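PDB 6RGN: DUF3120 domain-containing protein from Bordetella pertussis, which is the N-terminal domain of a type III secretion effector and probably targets it to host membranes by binding the phosphoinositide PIP2. Local coordinates for residues 99-110 and 124-135. Numbering follows the deposited sequence.
Sequences LRDLEVALNHWE and VAELRTAIDAYK. With NA (sodium ion), chain F; SO4 (sulfate ion), chain C.
Glu110 OE1 is gripped by both terminal nitrogens of Arg128, 2.9 Å from NH2 and 3.1 Å from NH1, in an end-on salt bridge made through one carboxylate oxygen. That oxygen lies close to the guanidinium plane, while the carboxylate is turned 36° from it. Arg128 reaches it on a chain extended from CG to NE, and NH2 adds a weak bond to Asn107 OD1. Asn107 ND2 donates to Glu103 OE2, an oxygen that also coordinates the sodium ion. Bent at chi2 (-81°), Glu103 turns its other oxygen, OE1, to a water that links it to Lys135 NZ.

Alongside these polar groups, helices 96-112 and 124-140 run antiparallel, at 155° between the segments. Leu106 fits as a knob among Val124, Leu127, Arg128 and Ile131, and Ile131 in turn sits among Leu99, Leu102, Glu103 and Leu106; their tips meet at 3.6 Å, Leu106 CD1 against Ile131 CD1. Phe62 of helix 61-65 packs on Val124 and Leu127, and Val81 of helix 76-90 on Leu106, placing the pair in the helical core of what is probably a membrane-localisation domain. Arg128 and Glu103 thus serve twice: their carbon stems complete the sockets, and their polar ends tie the helices together through salt bridge and water.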
loop_
_atom_site.group_PDB
_atom_site.type_symbol
_atom_site.label_atom_id
_atom_site.label_comp_id
_atom_site.label_asym_id
_atom_site.label_seq_id
_atom_site.Cartn_x
_atom_site.Cartn_y
_atom_site.Cartn_z
ATOM N N LEU A 99 -3.182 6.985 -6.199
ATOM C CA LEU A 99 -2.377 7.043 -4.956
ATOM C C LEU A 99 -3.325 7.353 -3.806
ATOM O O LEU A 99 -3.181 6.734 -2.711
ATOM C CB LEU A 99 -1.317 8.137 -5.128
ATOM C CG LEU A 99 -0.284 8.228 -4.014
ATOM C CD1 LEU A 99 0.271 6.897 -3.600
ATOM C CD2 LEU A 99 0.851 9.156 -4.410
ATOM N N ARG A 100 -4.228 8.308 -4.030
ATOM C CA ARG A 100 -5.334 8.642 -3.100
ATOM C C ARG A 100 -6.142 7.379 -2.771
ATOM O O ARG A 100 -6.371 7.121 -1.577
ATOM C CB ARG A 100 -6.186 9.773 -3.668
ATOM C CG ARG A 100 -5.486 11.117 -3.514
ATOM C CD ARG A 100 -6.285 12.335 -3.933
ATOM N NE ARG A 100 -5.531 13.571 -3.708
ATOM C CZ ARG A 100 -5.944 14.740 -4.157
ATOM N NH1 ARG A 100 -7.136 14.828 -4.725
ATOM N NH2 ARG A 100 -5.252 15.842 -3.921
ATOM N N ASP A 101 -6.483 6.585 -3.766
ATOM C CA ASP A 101 -7.320 5.388 -3.549
ATOM C C ASP A 101 -6.579 4.446 -2.614
ATOM O O ASP A 101 -7.258 3.799 -1.765
ATOM C CB ASP A 101 -7.612 4.615 -4.826
ATOM C CG ASP A 101 -8.389 5.376 -5.870
ATOM O OD1 ASP A 101 -9.099 6.329 -5.502
ATOM O OD2 ASP A 101 -8.300 4.961 -7.103
ATOM N N LEU A 102 -5.262 4.271 -2.848
ATOM C CA LEU A 102 -4.445 3.410 -1.979
ATOM C C LEU A 102 -4.485 3.911 -0.526
ATOM O O LEU A 102 -4.621 3.108 0.423
ATOM C CB LEU A 102 -3.009 3.375 -2.495
ATOM C CG LEU A 102 -2.057 2.702 -1.537
ATOM C CD1 LEU A 102 -2.569 1.304 -1.205
ATOM C CD2 LEU A 102 -0.650 2.655 -2.155
ATOM N N GLU A 103 -4.381 5.202 -0.329
ATOM C CA GLU A 103 -4.353 5.787 1.025
ATOM C C GLU A 103 -5.703 5.538 1.733
ATOM O O GLU A 103 -5.674 5.072 2.909
ATOM C CB GLU A 103 -4.009 7.276 0.904
ATOM C CG GLU A 103 -3.719 7.857 2.257
ATOM C CD GLU A 103 -4.908 8.251 3.096
ATOM O OE1 GLU A 103 -5.940 8.688 2.507
ATOM O OE2 GLU A 103 -4.743 8.268 4.368
ATOM N N VAL A 104 -6.816 5.744 1.034
ATOM C CA VAL A 104 -8.201 5.511 1.540
ATOM C C VAL A 104 -8.360 4.001 1.871
ATOM O O VAL A 104 -8.944 3.657 2.931
ATOM C CB VAL A 104 -9.209 6.083 0.525
ATOM C CG1 VAL A 104 -10.624 5.687 0.829
ATOM C CG2 VAL A 104 -9.111 7.613 0.418
ATOM N N ALA A 105 -7.829 3.132 1.021
ATOM C CA ALA A 105 -7.942 1.662 1.123
ATOM C C ALA A 105 -7.175 1.178 2.356
ATOM O O ALA A 105 -7.732 0.363 3.088
ATOM C CB ALA A 105 -7.393 1.016 -0.099
ATOM N N LEU A 106 -6.019 1.777 2.672
ATOM C CA LEU A 106 -5.292 1.523 3.944
ATOM C C LEU A 106 -6.114 1.965 5.158
ATOM O O LEU A 106 -6.205 1.141 6.128
ATOM C CB LEU A 106 -3.917 2.202 3.929
ATOM C CG LEU A 106 -2.907 1.663 2.925
ATOM C CD1 LEU A 106 -1.741 2.647 2.748
ATOM C CD2 LEU A 106 -2.344 0.329 3.401
ATOM N N ASN A 107 -6.789 3.134 5.124
ATOM C CA ASN A 107 -7.673 3.558 6.229
ATOM C C ASN A 107 -8.833 2.562 6.377
ATOM O O ASN A 107 -9.137 2.170 7.522
ATOM C CB ASN A 107 -8.229 4.947 5.975
ATOM C CG ASN A 107 -7.119 5.994 5.857
ATOM O OD1 ASN A 107 -6.011 5.777 6.359
ATOM N ND2 ASN A 107 -7.445 7.157 5.312
ATOM N N HIS A 108 -9.472 2.160 5.258
ATOM C CA HIS A 108 -10.586 1.181 5.317
ATOM C C HIS A 108 -10.108 -0.127 5.964
ATOM O O HIS A 108 -10.887 -0.722 6.728
ATOM C CB HIS A 108 -11.185 0.934 3.950
ATOM C CG HIS A 108 -12.221 -0.149 3.987
ATOM N ND1 HIS A 108 -13.429 0.018 4.654
ATOM C CD2 HIS A 108 -12.280 -1.382 3.416
ATOM C CE1 HIS A 108 -14.154 -1.092 4.565
ATOM N NE2 HIS A 108 -13.491 -1.948 3.804
ATOM N N TRP A 109 -8.925 -0.604 5.595
ATOM C CA TRP A 109 -8.368 -1.864 6.153
ATOM C C TRP A 109 -8.157 -1.707 7.670
ATOM O O TRP A 109 -8.541 -2.622 8.430
ATOM C CB TRP A 109 -7.094 -2.242 5.398
ATOM C CG TRP A 109 -6.460 -3.522 5.849
ATOM C CD1 TRP A 109 -7.090 -4.626 6.344
ATOM C CD2 TRP A 109 -5.057 -3.753 5.989
ATOM N NE1 TRP A 109 -6.183 -5.564 6.729
ATOM C CE2 TRP A 109 -4.916 -5.045 6.555
ATOM C CE3 TRP A 109 -3.912 -3.018 5.657
ATOM C CZ2 TRP A 109 -3.669 -5.610 6.773
ATOM C CZ3 TRP A 109 -2.687 -3.581 5.879
ATOM C CH2 TRP A 109 -2.562 -4.864 6.426
ATOM N N GLU A 110 -7.518 -0.595 8.081
ATOM C CA GLU A 110 -7.253 -0.314 9.507
ATOM C C GLU A 110 -8.560 -0.206 10.279
ATOM O O GLU A 110 -8.577 -0.720 11.382
ATOM C CB GLU A 110 -6.389 0.918 9.678
ATOM C CG GLU A 110 -5.899 1.163 11.113
ATOM C CD GLU A 110 -4.960 2.382 11.146
ATOM O OE1 GLU A 110 -4.796 3.041 10.069
ATOM O OE2 GLU A 110 -4.351 2.640 12.215
ATOM N N VAL A 124 3.006 -0.727 7.110
ATOM C CA VAL A 124 2.015 0.314 6.745
ATOM C C VAL A 124 2.621 1.699 6.978
ATOM O O VAL A 124 2.451 2.524 6.061
ATOM C CB VAL A 124 0.624 0.112 7.381
ATOM C CG1 VAL A 124 -0.334 1.283 7.191
ATOM C CG2 VAL A 124 0.002 -1.124 6.800
ATOM N N ALA A 125 3.238 1.989 8.126
ATOM C CA ALA A 125 3.802 3.335 8.388
ATOM C C ALA A 125 4.724 3.716 7.223
ATOM O O ALA A 125 4.596 4.828 6.637
ATOM C CB ALA A 125 4.544 3.365 9.676
ATOM N N GLU A 126 5.600 2.807 6.846
ATOM C CA GLU A 126 6.573 3.052 5.763
ATOM C C GLU A 126 5.851 3.241 4.438
ATOM O O GLU A 126 6.241 4.137 3.711
ATOM C CB GLU A 126 7.655 1.987 5.719
ATOM C CG GLU A 126 8.760 2.381 4.772
ATOM C CD GLU A 126 10.020 1.508 4.766
ATOM O OE1 GLU A 126 9.933 0.357 5.244
ATOM O OE2 GLU A 126 11.063 1.966 4.241
ATOM N N LEU A 127 4.862 2.435 4.096
ATOM C CA LEU A 127 4.085 2.632 2.855
ATOM C C LEU A 127 3.392 4.005 2.880
ATOM O O LEU A 127 3.410 4.718 1.852
ATOM C CB LEU A 127 3.062 1.519 2.708
ATOM C CG LEU A 127 2.215 1.648 1.454
ATOM C CD1 LEU A 127 3.111 1.592 0.215
ATOM C CD2 LEU A 127 1.156 0.595 1.397
ATOM N N ARG A 128 2.815 4.395 4.020
ATOM C CA ARG A 128 2.150 5.733 4.123
ATOM C C ARG A 128 3.179 6.868 3.956
ATOM O O ARG A 128 2.863 7.944 3.322
ATOM C CB ARG A 128 1.416 5.772 5.465
ATOM C CG ARG A 128 0.152 4.930 5.432
ATOM C CD ARG A 128 -0.546 4.953 6.749
ATOM N NE ARG A 128 -1.970 4.577 6.615
ATOM C CZ ARG A 128 -2.688 3.962 7.563
ATOM N NH1 ARG A 128 -2.078 3.697 8.725
ATOM N NH2 ARG A 128 -4.004 3.720 7.399
ATOM N N THR A 129 4.398 6.653 4.425
ATOM C CA THR A 129 5.496 7.620 4.261
ATOM C C THR A 129 5.805 7.650 2.751
ATOM O O THR A 129 6.007 8.735 2.209
ATOM C CB THR A 129 6.687 7.284 5.184
ATOM O OG1 THR A 129 6.333 7.402 6.566
ATOM C CG2 THR A 129 7.904 8.115 4.873
ATOM N N ALA A 130 5.764 6.494 2.043
ATOM C CA ALA A 130 6.099 6.462 0.594
ATOM C C ALA A 130 5.030 7.206 -0.203
ATOM O O ALA A 130 5.410 7.986 -1.152
ATOM C CB ALA A 130 6.292 5.076 0.034
ATOM N N ILE A 131 3.766 6.910 0.091
ATOM C CA ILE A 131 2.590 7.637 -0.445
ATOM C C ILE A 131 2.813 9.164 -0.369
ATOM O O ILE A 131 2.625 9.840 -1.385
ATOM C CB ILE A 131 1.316 7.185 0.276
ATOM C CG1 ILE A 131 0.989 5.716 -0.040
ATOM C CG2 ILE A 131 0.140 8.093 -0.043
ATOM C CD1 ILE A 131 -0.179 5.193 0.739
ATOM N N ASP A 132 3.176 9.721 0.793
ATOM C CA ASP A 132 3.349 11.178 0.992
ATOM C C ASP A 132 4.465 11.692 0.071
ATOM O O ASP A 132 4.330 12.800 -0.480
ATOM C CB ASP A 132 3.720 11.513 2.436
ATOM C CG ASP A 132 2.495 11.463 3.354
ATOM O OD1 ASP A 132 1.379 11.611 2.817
ATOM O OD2 ASP A 132 2.680 11.275 4.585
ATOM N N ALA A 133 5.530 10.908 -0.100
ATOM C CA ALA A 133 6.698 11.314 -0.915
ATOM C C ALA A 133 6.293 11.366 -2.406
ATOM O O ALA A 133 6.748 12.253 -3.148
ATOM C CB ALA A 133 7.840 10.327 -0.700
ATOM N N TYR A 134 5.580 10.354 -2.876
ATOM C CA TYR A 134 5.056 10.360 -4.265
ATOM C C TYR A 134 3.982 11.424 -4.400
ATOM O O TYR A 134 3.960 12.080 -5.435
ATOM C CB TYR A 134 4.469 9.013 -4.692
ATOM C CG TYR A 134 5.545 8.055 -5.072
ATOM C CD1 TYR A 134 6.117 8.066 -6.329
ATOM C CD2 TYR A 134 5.911 7.070 -4.179
ATOM C CE1 TYR A 134 7.094 7.137 -6.670
ATOM C CE2 TYR A 134 6.933 6.200 -4.479
ATOM C CZ TYR A 134 7.487 6.196 -5.729
ATOM O OH TYR A 134 8.422 5.227 -5.986
ATOM N N LYS A 135 3.124 11.626 -3.400
ATOM C CA LYS A 135 2.233 12.817 -3.484
ATOM C C LYS A 135 3.038 14.097 -3.714
ATOM O O LYS A 135 2.618 14.838 -4.579
ATOM C CB LYS A 135 1.310 12.995 -2.286
ATOM C CG LYS A 135 0.175 11.984 -2.231
ATOM C CD LYS A 135 -0.690 12.160 -0.990
ATOM C CE LYS A 135 -1.786 11.111 -0.863
ATOM N NZ LYS A 135 -2.856 11.678 -0.005
HETATM NA NA NA F . -2.485 8.187 6.051
HETATM S S SO4 C . -2.321 16.036 -0.140
HETATM O O1 SO4 C . -0.966 16.499 -0.278
HETATM O O2 SO4 C . -2.779 15.535 -1.415
HETATM O O3 SO4 C . -3.159 17.121 0.291
HETATM O O4 SO4 C . -2.371 14.977 0.823
HETATM O O HOH W 1 -5.481 10.347 0.235
HETATM O O HOH W 2 -3.326 5.722 5.057
#